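Local atomic coordinates of catalase-3 (Neurospora crassa, PDB entry 4AJ9), a protein that breaks down hydrogen peroxide into oxygen and water with the aid of heme, and is thought to protect cells from its toxic effects. Residues G79-I84 and S88-K93; T128-F133 and V414-F419; V217-K222 and I333-D338; Q284-D289 and E299-L304. All coordinates share one frame; numbering follows the deposited sequence.

Contact 1 (G79-I84 and S88-K93)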
loop_
_atom_site.group_PDB
_atom_site.type_symbol
_atom_site.label_atom_id
_atom_site.label_comp_id
_atom_site.label_asym_id
_atom_site.label_seq_id
_atom_site.Cartn_x
_atom_site.Cartn_y
_atom_site.Cartn_z
ATOM N N GLY C 79 -12.232 35.578 24.682
ATOM C CA GLY C 79 -11.475 36.053 25.819
ATOM C C GLY C 79 -10.219 35.280 26.119
ATOM O O GLY C 79 -9.815 34.387 25.383
ATOM N N ASP C 80 -9.584 35.666 27.212
ATOM C CA ASP C 80 -8.402 34.999 27.715
ATOM C C ASP C 80 -8.893 33.970 28.710
ATOM O O ASP C 80 -9.312 34.326 29.805
ATOM C CB ASP C 80 -7.520 36.030 28.420
ATOM C CG ASP C 80 -6.333 35.413 29.126
ATOM O OD1 ASP C 80 -6.330 34.189 29.369
ATOM O OD2 ASP C 80 -5.394 36.167 29.441
ATOM N N TRP C 81 -8.863 32.696 28.330
ATOM C CA TRP C 81 -9.407 31.649 29.191
ATOM C C TRP C 81 -8.336 30.891 29.968
ATOM O O TRP C 81 -8.549 29.755 30.381
ATOM C CB TRP C 81 -10.280 30.690 28.381
ATOM C CG TRP C 81 -11.317 31.409 27.604
ATOM C CD1 TRP C 81 -11.425 31.488 26.243
ATOM C CD2 TRP C 81 -12.387 32.198 28.137
ATOM N NE1 TRP C 81 -12.503 32.271 25.898
ATOM C CE2 TRP C 81 -13.113 32.713 27.043
ATOM C CE3 TRP C 81 -12.801 32.519 29.432
ATOM C CZ2 TRP C 81 -14.232 33.531 27.206
ATOM C CZ3 TRP C 81 -13.915 33.330 29.593
ATOM C CH2 TRP C 81 -14.616 33.824 28.486
ATOM N N SER C 82 -7.194 31.533 30.199
ATOM C CA SER C 82 -6.092 30.876 30.903
ATOM C C SER C 82 -6.497 30.482 32.315
ATOM O O SER C 82 -5.834 29.662 32.953
ATOM C CB SER C 82 -4.853 31.783 30.949
ATOM O OG SER C 82 -5.098 32.928 31.748
ATOM N N ASN C 83 -7.580 31.074 32.809
ATOM C CA ASN C 83 -8.112 30.712 34.118
ATOM C C ASN C 83 -8.696 29.305 34.145
ATOM O O ASN C 83 -8.870 28.722 35.220
ATOM C CB ASN C 83 -9.156 31.733 34.598
ATOM C CG ASN C 83 -10.301 31.927 33.600
ATOM O OD1 ASN C 83 -10.094 31.938 32.380
ATOM N ND2 ASN C 83 -11.512 32.093 34.120
ATOM N N ILE C 84 -9.007 28.758 32.973
ATOM C CA ILE C 84 -9.505 27.378 32.908
ATOM C C ILE C 84 -8.663 26.448 32.038
ATOM O O ILE C 84 -8.761 25.227 32.165
ATOM C CB ILE C 84 -10.977 27.289 32.426
ATOM C CG1 ILE C 84 -11.140 27.990 31.077
ATOM C CG2 ILE C 84 -11.926 27.886 33.472
ATOM C CD1 ILE C 84 -12.478 27.726 30.417
ATOM N N SER C 88 -3.448 27.352 23.975
ATOM C CA SER C 88 -2.995 28.603 23.387
ATOM C C SER C 88 -4.073 29.281 22.542
ATOM O O SER C 88 -4.174 30.503 22.519
ATOM C CB SER C 88 -1.736 28.365 22.544
ATOM O OG SER C 88 -1.465 29.483 21.715
ATOM N N PHE C 89 -4.880 28.495 21.843
ATOM C CA PHE C 89 -5.886 29.088 20.970
ATOM C C PHE C 89 -7.016 29.751 21.763
ATOM O O PHE C 89 -7.815 30.496 21.204
ATOM C CB PHE C 89 -6.420 28.071 19.953
ATOM C CG PHE C 89 -7.427 27.096 20.513
ATOM C CD1 PHE C 89 -7.018 26.032 21.308
ATOM C CD2 PHE C 89 -8.776 27.229 20.218
ATOM C CE1 PHE C 89 -7.937 25.136 21.810
ATOM C CE2 PHE C 89 -9.700 26.325 20.709
ATOM C CZ PHE C 89 -9.283 25.287 21.509
ATOM N N LEU C 90 -7.072 29.488 23.064
ATOM C CA LEU C 90 -8.070 30.125 23.922
ATOM C C LEU C 90 -7.444 31.148 24.871
ATOM O O LEU C 90 -8.081 31.589 25.829
ATOM C CB LEU C 90 -8.838 29.062 24.706
ATOM C CG LEU C 90 -9.685 28.129 23.832
ATOM C CD1 LEU C 90 -10.160 26.923 24.617
ATOM C CD2 LEU C 90 -10.871 28.889 23.233
ATOM N N GLY C 91 -6.208 31.544 24.583
ATOM C CA GLY C 91 -5.416 32.306 25.534
ATOM C C GLY C 91 -5.509 33.825 25.491
ATOM O O GLY C 91 -4.909 34.498 26.319
ATOM N N ALA C 92 -6.253 34.375 24.540
ATOM C CA ALA C 92 -6.424 35.831 24.492
ATOM C C ALA C 92 -7.703 36.239 23.784
ATOM O O ALA C 92 -8.136 35.586 22.829
ATOM C CB ALA C 92 -5.224 36.494 23.824
ATOM N N LYS C 93 -8.302 37.333 24.249
ATOM C CA LYS C 93 -9.491 37.877 23.602
ATOM C C LYS C 93 -9.157 38.264 22.171
ATOM O O LYS C 93 -8.119 38.872 21.914
ATOM C CB LYS C 93 -10.033 39.086 24.374
ATOM C CG LYS C 93 -11.250 39.745 23.738
ATOM C CD LYS C 93 -11.876 40.756 24.697
ATOM C CE LYS C 93 -13.053 41.495 24.065
ATOM N NZ LYS C 93 -12.623 42.399 22.956
#

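Contact 2 (T128-F133 and V414-F419)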
loop_
_atom_site.group_PDB
_atom_site.type_symbol
_atom_site.label_atom_id
_atom_site.label_comp_id
_atom_site.label_asym_id
_atom_site.label_seq_id
_atom_site.Cartn_x
_atom_site.Cartn_y
_atom_site.Cartn_z
ATOM N N THR C 128 -3.642 25.486 15.696
ATOM C CA THR C 128 -3.153 26.422 16.716
ATOM C C THR C 128 -1.656 26.611 16.628
ATOM O O THR C 128 -0.963 25.839 15.959
ATOM C CB THR C 128 -3.486 25.968 18.153
ATOM O OG1 THR C 128 -2.478 25.047 18.625
ATOM C CG2 THR C 128 -4.855 25.307 18.210
ATOM N N ASP C 129 -1.149 27.635 17.306
ATOM C CA ASP C 129 0.290 27.874 17.287
ATOM C C ASP C 129 1.021 26.909 18.221
ATOM O O ASP C 129 2.233 26.978 18.355
ATOM C CB ASP C 129 0.617 29.336 17.596
ATOM C CG ASP C 129 -0.103 29.843 18.827
ATOM O OD1 ASP C 129 -0.395 29.017 19.721
ATOM O OD2 ASP C 129 -0.374 31.065 18.905
ATOM N N GLU C 130 0.278 25.988 18.836
ATOM C CA GLU C 130 0.877 24.907 19.630
ATOM C C GLU C 130 0.412 23.532 19.138
ATOM O O GLU C 130 0.243 22.591 19.922
ATOM C CB GLU C 130 0.624 25.109 21.138
ATOM C CG GLU C 130 1.299 26.385 21.655
ATOM C CD GLU C 130 1.204 26.596 23.163
ATOM O OE1 GLU C 130 0.481 25.853 23.858
ATOM O OE2 GLU C 130 1.880 27.524 23.653
ATOM N N GLY C 131 0.214 23.431 17.825
ATOM C CA GLY C 131 -0.091 22.167 17.184
ATOM C C GLY C 131 -1.551 22.062 16.800
ATOM O O GLY C 131 -2.364 22.898 17.183
ATOM N N ASN C 132 -1.888 21.031 16.038
ATOM C CA ASN C 132 -3.266 20.831 15.637
ATOM C C ASN C 132 -4.087 20.253 16.776
ATOM O O ASN C 132 -3.678 19.271 17.392
ATOM C CB ASN C 132 -3.345 19.892 14.426
ATOM C CG ASN C 132 -2.784 20.519 13.177
ATOM O OD1 ASN C 132 -2.631 21.738 13.106
ATOM N ND2 ASN C 132 -2.466 19.690 12.180
ATOM N N PHE C 133 -5.237 20.876 17.041
ATOM C CA PHE C 133 -6.211 20.386 18.007
ATOM C C PHE C 133 -7.528 20.086 17.296
ATOM O O PHE C 133 -8.114 20.966 16.683
ATOM C CB PHE C 133 -6.451 21.432 19.104
ATOM C CG PHE C 133 -7.519 21.039 20.083
ATOM C CD1 PHE C 133 -7.435 19.843 20.771
ATOM C CD2 PHE C 133 -8.611 21.865 20.318
ATOM C CE1 PHE C 133 -8.427 19.463 21.684
ATOM C CE2 PHE C 133 -9.598 21.504 21.238
ATOM C CZ PHE C 133 -9.507 20.295 21.919
ATOM N N VAL C 414 9.020 23.174 31.159
ATOM C CA VAL C 414 9.983 23.549 30.125
ATOM C C VAL C 414 9.394 23.431 28.723
ATOM O O VAL C 414 8.822 22.398 28.368
ATOM C CB VAL C 414 11.245 22.674 30.196
ATOM C CG1 VAL C 414 12.219 23.046 29.074
ATOM C CG2 VAL C 414 11.907 22.806 31.564
ATOM N N GLY C 415 9.532 24.496 27.933
ATOM C CA GLY C 415 9.169 24.458 26.527
ATOM C C GLY C 415 7.698 24.247 26.223
ATOM O O GLY C 415 7.355 23.829 25.123
ATOM N N ARG C 416 6.835 24.548 27.185
ATOM C CA ARG C 416 5.395 24.437 26.996
ATOM C C ARG C 416 4.992 23.096 26.392
ATOM O O ARG C 416 4.197 23.026 25.450
ATOM C CB ARG C 416 4.863 25.607 26.160
ATOM C CG ARG C 416 4.839 26.927 26.928
ATOM C CD ARG C 416 4.004 28.006 26.244
ATOM N NE ARG C 416 2.605 27.615 26.047
ATOM C CZ ARG C 416 1.659 27.641 26.989
ATOM N NH1 ARG C 416 1.948 28.029 28.225
ATOM N NH2 ARG C 416 0.414 27.264 26.693
ATOM N N GLY C 417 5.525 22.022 26.957
ATOM C CA GLY C 417 5.213 20.696 26.468
ATOM C C GLY C 417 3.838 20.255 26.931
ATOM O O GLY C 417 3.264 20.833 27.858
ATOM N N PHE C 418 3.296 19.247 26.260
ATOM C CA PHE C 418 2.072 18.617 26.733
ATOM C C PHE C 418 2.345 17.981 28.089
ATOM O O PHE C 418 3.467 17.564 28.377
ATOM C CB PHE C 418 1.607 17.533 25.760
ATOM C CG PHE C 418 0.401 16.790 26.236
ATOM C CD1 PHE C 418 -0.869 17.291 25.999
ATOM C CD2 PHE C 418 0.537 15.607 26.962
ATOM C CE1 PHE C 418 -1.996 16.614 26.466
ATOM C CE2 PHE C 418 -0.580 14.924 27.422
ATOM C CZ PHE C 418 -1.855 15.436 27.163
ATOM N N PHE C 419 1.322 17.903 28.931
ATOM C CA PHE C 419 1.449 17.117 30.152
ATOM C C PHE C 419 0.111 16.529 30.540
ATOM O O PHE C 419 -0.942 17.162 30.385
ATOM C CB PHE C 419 2.086 17.918 31.305
ATOM C CG PHE C 419 1.293 19.123 31.741
ATOM C CD1 PHE C 419 1.372 20.316 31.039
ATOM C CD2 PHE C 419 0.489 19.067 32.872
ATOM C CE1 PHE C 419 0.651 21.425 31.438
ATOM C CE2 PHE C 419 -0.230 20.185 33.290
ATOM C CZ PHE C 419 -0.145 21.364 32.574
#

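Contact 3 (V217-K222 and I333-D338)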
loop_
_atom_site.group_PDB
_atom_site.type_symbol
_atom_site.label_atom_id
_atom_site.label_comp_id
_atom_site.label_asym_id
_atom_site.label_seq_id
_atom_site.Cartn_x
_atom_site.Cartn_y
_atom_site.Cartn_z
ATOM N N VAL C 217 -6.994 21.949 31.471
ATOM C CA VAL C 217 -5.908 21.943 32.440
ATOM C C VAL C 217 -5.160 23.264 32.363
ATOM O O VAL C 217 -4.754 23.690 31.280
ATOM C CB VAL C 217 -4.933 20.780 32.174
ATOM C CG1 VAL C 217 -3.858 20.713 33.273
ATOM C CG2 VAL C 217 -5.700 19.471 32.095
ATOM N N THR C 218 -5.014 23.936 33.503
ATOM C CA THR C 218 -4.310 25.214 33.535
ATOM C C THR C 218 -2.806 24.977 33.669
ATOM O O THR C 218 -2.377 23.855 33.922
ATOM C CB THR C 218 -4.767 26.089 34.725
ATOM O OG1 THR C 218 -4.545 25.378 35.945
ATOM C CG2 THR C 218 -6.238 26.444 34.614
ATOM N N GLU C 219 -2.019 26.044 33.537
ATOM C CA GLU C 219 -0.557 25.955 33.644
ATOM C C GLU C 219 -0.074 25.239 34.906
ATOM O O GLU C 219 0.911 24.503 34.866
ATOM C CB GLU C 219 0.075 27.348 33.624
ATOM C CG GLU C 219 -0.294 28.216 32.438
ATOM C CD GLU C 219 0.165 27.637 31.113
ATOM O OE1 GLU C 219 0.913 26.632 31.120
ATOM O OE2 GLU C 219 -0.220 28.194 30.061
ATOM N N ASP C 220 -0.752 25.468 36.029
ATOM C CA ASP C 220 -0.306 24.913 37.302
ATOM C C ASP C 220 -0.780 23.479 37.495
ATOM O O ASP C 220 -0.455 22.821 38.488
ATOM C CB ASP C 220 -0.754 25.805 38.466
ATOM C CG ASP C 220 -2.248 25.762 38.689
ATOM O OD1 ASP C 220 -2.951 25.098 37.896
ATOM O OD2 ASP C 220 -2.723 26.399 39.653
ATOM N N GLY C 221 -1.555 22.992 36.536
ATOM C CA GLY C 221 -1.994 21.612 36.560
ATOM C C GLY C 221 -3.396 21.377 37.090
ATOM O O GLY C 221 -3.832 20.235 37.133
ATOM N N LYS C 222 -4.097 22.436 37.498
ATOM C CA LYS C 222 -5.489 22.302 37.936
ATOM C C LYS C 222 -6.397 21.956 36.760
ATOM O O LYS C 222 -6.261 22.517 35.671
ATOM C CB LYS C 222 -5.987 23.584 38.614
ATOM C CG LYS C 222 -5.151 24.013 39.815
ATOM C CD LYS C 222 -4.810 22.820 40.705
ATOM C CE LYS C 222 -3.352 22.859 41.166
ATOM N NZ LYS C 222 -2.935 21.590 41.836
ATOM N N ILE C 333 -4.213 16.356 20.334
ATOM C CA ILE C 333 -4.474 17.132 21.547
ATOM C C ILE C 333 -3.334 18.108 21.786
ATOM O O ILE C 333 -2.244 17.929 21.243
ATOM C CB ILE C 333 -4.689 16.198 22.768
ATOM C CG1 ILE C 333 -5.305 16.955 23.953
ATOM C CG2 ILE C 333 -3.387 15.481 23.167
ATOM C CD1 ILE C 333 -5.900 16.013 25.009
ATOM N N VAL C 334 -3.595 19.157 22.564
ATOM C CA VAL C 334 -2.595 20.198 22.808
ATOM C C VAL C 334 -2.487 20.503 24.311
ATOM O O VAL C 334 -3.402 20.203 25.078
ATOM C CB VAL C 334 -2.936 21.502 22.048
ATOM C CG1 VAL C 334 -2.950 21.266 20.533
ATOM C CG2 VAL C 334 -4.294 22.041 22.515
ATOM N N ARG C 335 -1.367 21.092 24.720
ATOM C CA ARG C 335 -1.200 21.568 26.091
ATOM C C ARG C 335 -2.423 22.364 26.516
ATOM O O ARG C 335 -2.862 23.258 25.791
ATOM C CB ARG C 335 0.028 22.473 26.183
ATOM C CG ARG C 335 0.313 22.989 27.592
ATOM C CD ARG C 335 1.529 23.920 27.584
ATOM N NE ARG C 335 1.739 24.587 28.872
ATOM C CZ ARG C 335 2.629 24.199 29.780
ATOM N NH1 ARG C 335 3.398 23.138 29.558
ATOM N NH2 ARG C 335 2.751 24.872 30.917
ATOM N N GLY C 336 -2.961 22.055 27.693
ATOM C CA GLY C 336 -4.161 22.718 28.177
ATOM C C GLY C 336 -5.410 21.850 28.112
ATOM O O GLY C 336 -6.446 22.196 28.673
ATOM N N VAL C 337 -5.315 20.716 27.424
ATOM C CA VAL C 337 -6.435 19.799 27.302
ATOM C C VAL C 337 -5.922 18.403 27.635
ATOM O O VAL C 337 -4.759 18.096 27.360
ATOM C CB VAL C 337 -7.001 19.808 25.858
ATOM C CG1 VAL C 337 -8.215 18.895 25.739
ATOM C CG2 VAL C 337 -7.357 21.233 25.423
ATOM N N ASP C 338 -6.774 17.571 28.239
ATOM C CA ASP C 338 -6.425 16.179 28.540
ATOM C C ASP C 338 -7.608 15.241 28.301
ATOM O O ASP C 338 -8.748 15.690 28.153
ATOM C CB ASP C 338 -5.938 16.037 29.983
ATOM C CG ASP C 338 -5.128 14.757 30.211
ATOM O OD1 ASP C 338 -4.774 14.086 29.221
ATOM O OD2 ASP C 338 -4.837 14.424 31.384
HETATM O O HOH W 1 3.467 25.583 34.104
#

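Contact 4 (Q284-D289 and E299-L304)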
loop_
_atom_site.group_PDB
_atom_site.type_symbol
_atom_site.label_atom_id
_atom_site.label_comp_id
_atom_site.label_asym_id
_atom_site.label_seq_id
_atom_site.Cartn_x
_atom_site.Cartn_y
_atom_site.Cartn_z
ATOM N N GLN C 284 -19.484 12.129 39.247
ATOM C CA GLN C 284 -20.602 11.202 39.374
ATOM C C GLN C 284 -21.765 11.815 40.148
ATOM O O GLN C 284 -22.582 11.098 40.710
ATOM C CB GLN C 284 -20.150 9.914 40.068
ATOM C CG GLN C 284 -18.956 9.247 39.404
ATOM C CD GLN C 284 -18.477 8.008 40.136
ATOM O OE1 GLN C 284 -19.180 6.999 40.195
ATOM N NE2 GLN C 284 -17.270 8.079 40.701
ATOM N N ALA C 285 -21.844 13.139 40.170
ATOM C CA ALA C 285 -22.794 13.825 41.044
ATOM C C ALA C 285 -24.147 14.119 40.396
ATOM O O ALA C 285 -25.069 14.554 41.075
ATOM C CB ALA C 285 -22.185 15.110 41.567
ATOM N N TYR C 286 -24.282 13.877 39.095
ATOM C CA TYR C 286 -25.473 14.343 38.377
ATOM C C TYR C 286 -26.454 13.258 37.900
ATOM O O TYR C 286 -27.189 13.454 36.928
ATOM C CB TYR C 286 -25.050 15.270 37.234
ATOM C CG TYR C 286 -24.262 16.459 37.747
ATOM C CD1 TYR C 286 -24.902 17.481 38.434
ATOM C CD2 TYR C 286 -22.877 16.543 37.584
ATOM C CE1 TYR C 286 -24.204 18.563 38.928
ATOM C CE2 TYR C 286 -22.162 17.633 38.078
ATOM C CZ TYR C 286 -22.838 18.640 38.749
ATOM O OH TYR C 286 -22.170 19.733 39.255
ATOM N N GLY C 287 -26.477 12.129 38.600
ATOM C CA GLY C 287 -27.410 11.057 38.302
ATOM C C GLY C 287 -26.860 10.043 37.310
ATOM O O GLY C 287 -27.570 9.140 36.861
ATOM N N PHE C 288 -25.591 10.205 36.965
ATOM C CA PHE C 288 -24.902 9.306 36.037
ATOM C C PHE C 288 -23.401 9.574 36.134
ATOM O O PHE C 288 -22.978 10.470 36.845
ATOM C CB PHE C 288 -25.375 9.532 34.598
ATOM C CG PHE C 288 -24.992 10.878 34.029
ATOM C CD1 PHE C 288 -25.791 11.993 34.240
ATOM C CD2 PHE C 288 -23.839 11.021 33.269
ATOM C CE1 PHE C 288 -25.449 13.230 33.719
ATOM C CE2 PHE C 288 -23.487 12.255 32.741
ATOM C CZ PHE C 288 -24.291 13.364 32.966
ATOM N N ASP C 289 -22.609 8.800 35.403
ATOM C CA ASP C 289 -21.156 8.917 35.451
ATOM C C ASP C 289 -20.681 9.703 34.233
ATOM O O ASP C 289 -20.962 9.324 33.094
ATOM C CB ASP C 289 -20.545 7.512 35.458
ATOM C CG ASP C 289 -19.062 7.510 35.792
ATOM O OD1 ASP C 289 -18.359 8.477 35.438
ATOM O OD2 ASP C 289 -18.606 6.522 36.409
ATOM N N GLU C 299 -28.533 20.922 30.880
ATOM C CA GLU C 299 -28.047 22.289 31.005
ATOM C C GLU C 299 -28.540 22.967 32.275
ATOM O O GLU C 299 -27.994 23.984 32.689
ATOM C CB GLU C 299 -28.436 23.110 29.777
ATOM C CG GLU C 299 -27.583 22.759 28.564
ATOM C CD GLU C 299 -28.002 23.485 27.324
ATOM O OE1 GLU C 299 -28.318 24.691 27.420
ATOM O OE2 GLU C 299 -28.014 22.838 26.253
ATOM N N GLU C 300 -29.569 22.395 32.889
ATOM C CA GLU C 300 -30.086 22.917 34.148
ATOM C C GLU C 300 -29.046 22.759 35.245
ATOM O O GLU C 300 -29.019 23.538 36.194
ATOM C CB GLU C 300 -31.380 22.197 34.555
ATOM C CG GLU C 300 -32.601 22.559 33.723
ATOM C CD GLU C 300 -32.667 21.814 32.398
ATOM O OE1 GLU C 300 -32.005 20.767 32.261
ATOM O OE2 GLU C 300 -33.390 22.279 31.492
ATOM N N PHE C 301 -28.202 21.736 35.116
ATOM C CA PHE C 301 -27.176 21.444 36.119
ATOM C C PHE C 301 -25.883 22.206 35.862
ATOM O O PHE C 301 -25.165 22.563 36.793
ATOM C CB PHE C 301 -26.854 19.944 36.147
ATOM C CG PHE C 301 -28.041 19.062 36.416
ATOM C CD1 PHE C 301 -29.125 19.527 37.138
ATOM C CD2 PHE C 301 -28.064 17.757 35.950
ATOM C CE1 PHE C 301 -30.213 18.708 37.380
ATOM C CE2 PHE C 301 -29.148 16.928 36.198
ATOM C CZ PHE C 301 -30.222 17.405 36.911
ATOM N N ALA C 302 -25.575 22.428 34.589
ATOM C CA ALA C 302 -24.344 23.114 34.200
ATOM C C ALA C 302 -24.604 23.818 32.882
ATOM O O ALA C 302 -24.658 23.175 31.826
ATOM C CB ALA C 302 -23.200 22.124 34.063
ATOM N N PRO C 303 -24.801 25.140 32.943
ATOM C CA PRO C 303 -25.175 25.956 31.787
ATOM C C PRO C 303 -24.021 26.078 30.802
ATOM O O PRO C 303 -22.865 25.922 31.196
ATOM C CB PRO C 303 -25.465 27.321 32.408
ATOM C CG PRO C 303 -24.596 27.361 33.618
ATOM C CD PRO C 303 -24.597 25.953 34.154
ATOM N N LEU C 304 -24.337 26.353 29.541
ATOM C CA LEU C 304 -23.312 26.549 28.525
ATOM C C LEU C 304 -22.585 27.858 28.762
ATOM O O LEU C 304 -23.203 28.883 29.041
ATOM C CB LEU C 304 -23.937 26.551 27.127
ATOM C CG LEU C 304 -24.698 25.274 26.762
ATOM C CD1 LEU C 304 -25.480 25.440 25.471
ATOM C CD2 LEU C 304 -23.731 24.113 26.665
#

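Contact 1 (G79-I84 and S88-K93)
The indole of W81 is bordered by both runs of chain: the backbone carbon of G79 lies over one face, displaced toward the rim, while L90 CB sits in the ring plane at the edge, 3.9 Å from W81 CD1. F89 offers a second flat surface, one face of which carries L90 CG, so the leucine is set between two aromatic rings. Both runs belong to the long loop joining the antiparallel strands 68-77 and 96-104 of the catalase beta-barrel. Their touching parts, 79 to 82 and 90 to 93, point 134° apart and are fastened by one backbone bond, W81 N to L90 O, at 2.8 Å and nearly straight. Next to that corner of the indole, NE1 bonds L307 O on strand 305-314. G79 suits this place, since a CB would be crowded by W81 CZ2. D80 forms an Asx turn; with CG anti to its own N (chi1 173°), the carboxylate lies beside G91 O, an acceptor it cannot bond. Its OD1 is satisfied instead by S82, receiving S82 N at 2.9 Å nearly along the C-O axis and S82 OG at 3.0 Å, tilted 27° from the carboxylate plane.

Contact 2 (T128-F133 and V414-F419)
E130 and R416 approach at about a right angle, each side chain pointing at the other segment, with the CA atoms of E130 and R416 8.7 Å apart, and they meet at their charged ends alone. The guanidinium presents its NE side: NE reaches E130 OE2 at 2.5 Å, a length whose exact value is doubtful, and NH2 reaches E130 OE1 at 3.2 Å, one nitrogen to each oxygen. This side-on, two-pronged salt bridge is not flat, for the planes are turned 37° apart. OE1 uses its syn lone pair, whereas NE comes to OE2 on the syn side but 19° out of the carboxylate plane. An extended E130 chain reaches straight out, while a bend at chi3 of R416 (59°) swings the guanidinium round to offer that side. Behind the acid, T128 OG1 accepts from E130 N at 2.9 Å in an ST turn that links strands 121-128 and 131-138. The arginine comes from the long wrapping segment that follows the barrel, where G415 O bonds N25 of a second subunit. With a leucine in place of R416, E130 would probably be left without its charged mate and this loop held less firmly against the barrel. Because R416 NH1 also pairs with E219, the arginine lies between two acids, which probably keeps all three groups charged and balances the nearby R335.

Contact 3 (V217-K222 and I333-D338)
V217 and G336 bring the two backbones together where strand 214-217 pairs antiparallel with the short strand 337-338. V217 N bonds G336 O at 2.9 Å, but from well above the carbonyl plane, 53° out of it. In return G336 CA makes a CH...O contact of 3.3 Å with V217 O. Each segment turns here: a type II turn runs from V334 to V337, with G336 at positive phi, and a type I turn from T218 to G221. Next to the backbone pair, V217 CG2 packs on D338 CB at 4.0 Å, and the D338 carboxylate goes on to T421 and R424. The charged pair is formed by residues of the two turns, E219 and R335. R335, extended from CG to NE, brings NH2 to E219 OE1 at 2.6 Å, in the guanidinium plane and nearly along the C-O axis; NE adds a weak bond to the same oxygen. E219 reaches this point by folding back at chi2 (-63°), and the two flat groups are nearly coplanar. A water spans E219 O and, weakly, R335 NH2. The guanidinium also bonds the carbonyls of G417 and Q412. A methionine in place of R335 would probably rob E219 OE1 of its partner and leave those two carbonyls without this donor. E219 is shared by R335 and R416, whose like charges lie close, so the acid probably offsets both.

Contact 4 (Q284-D289 and E299-L304)
Y286 and F301 meet with no polar bond between them, and the gripped polar atom lies three residues beyond the tyrosine: D289 OD2 takes a hydrogen bond from T437 OG1 and a salt bridge from R37 of a neighbouring subunit. Its other oxygen, OD1, bonds L291 N, so three partners hold the D289 carboxylate. The contact itself is aromatic and apolar. The two rings run nearly parallel, their planes 20° apart, yet they are slid so far that the centroids stand 5.9 Å from each other and there is hardly any overlap. What touches is Y286 CD1 and the CB-CD2 region of F301, meeting obliquely: Y286 CD1 lies 3.9 Å from F301 CB and 4.0 Å from F301 CD2, while Y286 CB lies 4.1 Å from that same CD2. The torsion the two residues share, with CG anti to the carbonyl carbon (chi1 near -58°), sends the side chains past each other in opposite directions. A285 CB covers part of one face of the tyrosine ring. F301 is exposed, and a bound pentaethylene glycol, probably from the crystallisation liquor, comes close to its side chain. Both segments belong to the loop between barrel strands 270-278 and 305-314, which are antiparallel neighbours; Y286 rests on I278 at the end of the first, and A302 O bonds Q276 within it.

Overall arrangement
Followed from the N terminus, contact 1 comes first and closes a short loop between strands 68-77 and 96-104 before any other contact opens. Contact 2 then opens at the start of strand 131-138 and closes only at 414-419, spanning most of the remaining barrel. Inside it nests contact 3, which joins the end of strand 214-217 to 337-338, and inside that nests contact 4, a small closure in the loop leading to strand 305-314; none of the four cross. Contacts 1, 2 and 3 touch one another, joining the first loop, the barrel strands and the wrapping segment by packing and by charged and hydrogen-bonded links, whereas contact 4 stands apart, its nearest atoms about 10 Å from contact 1.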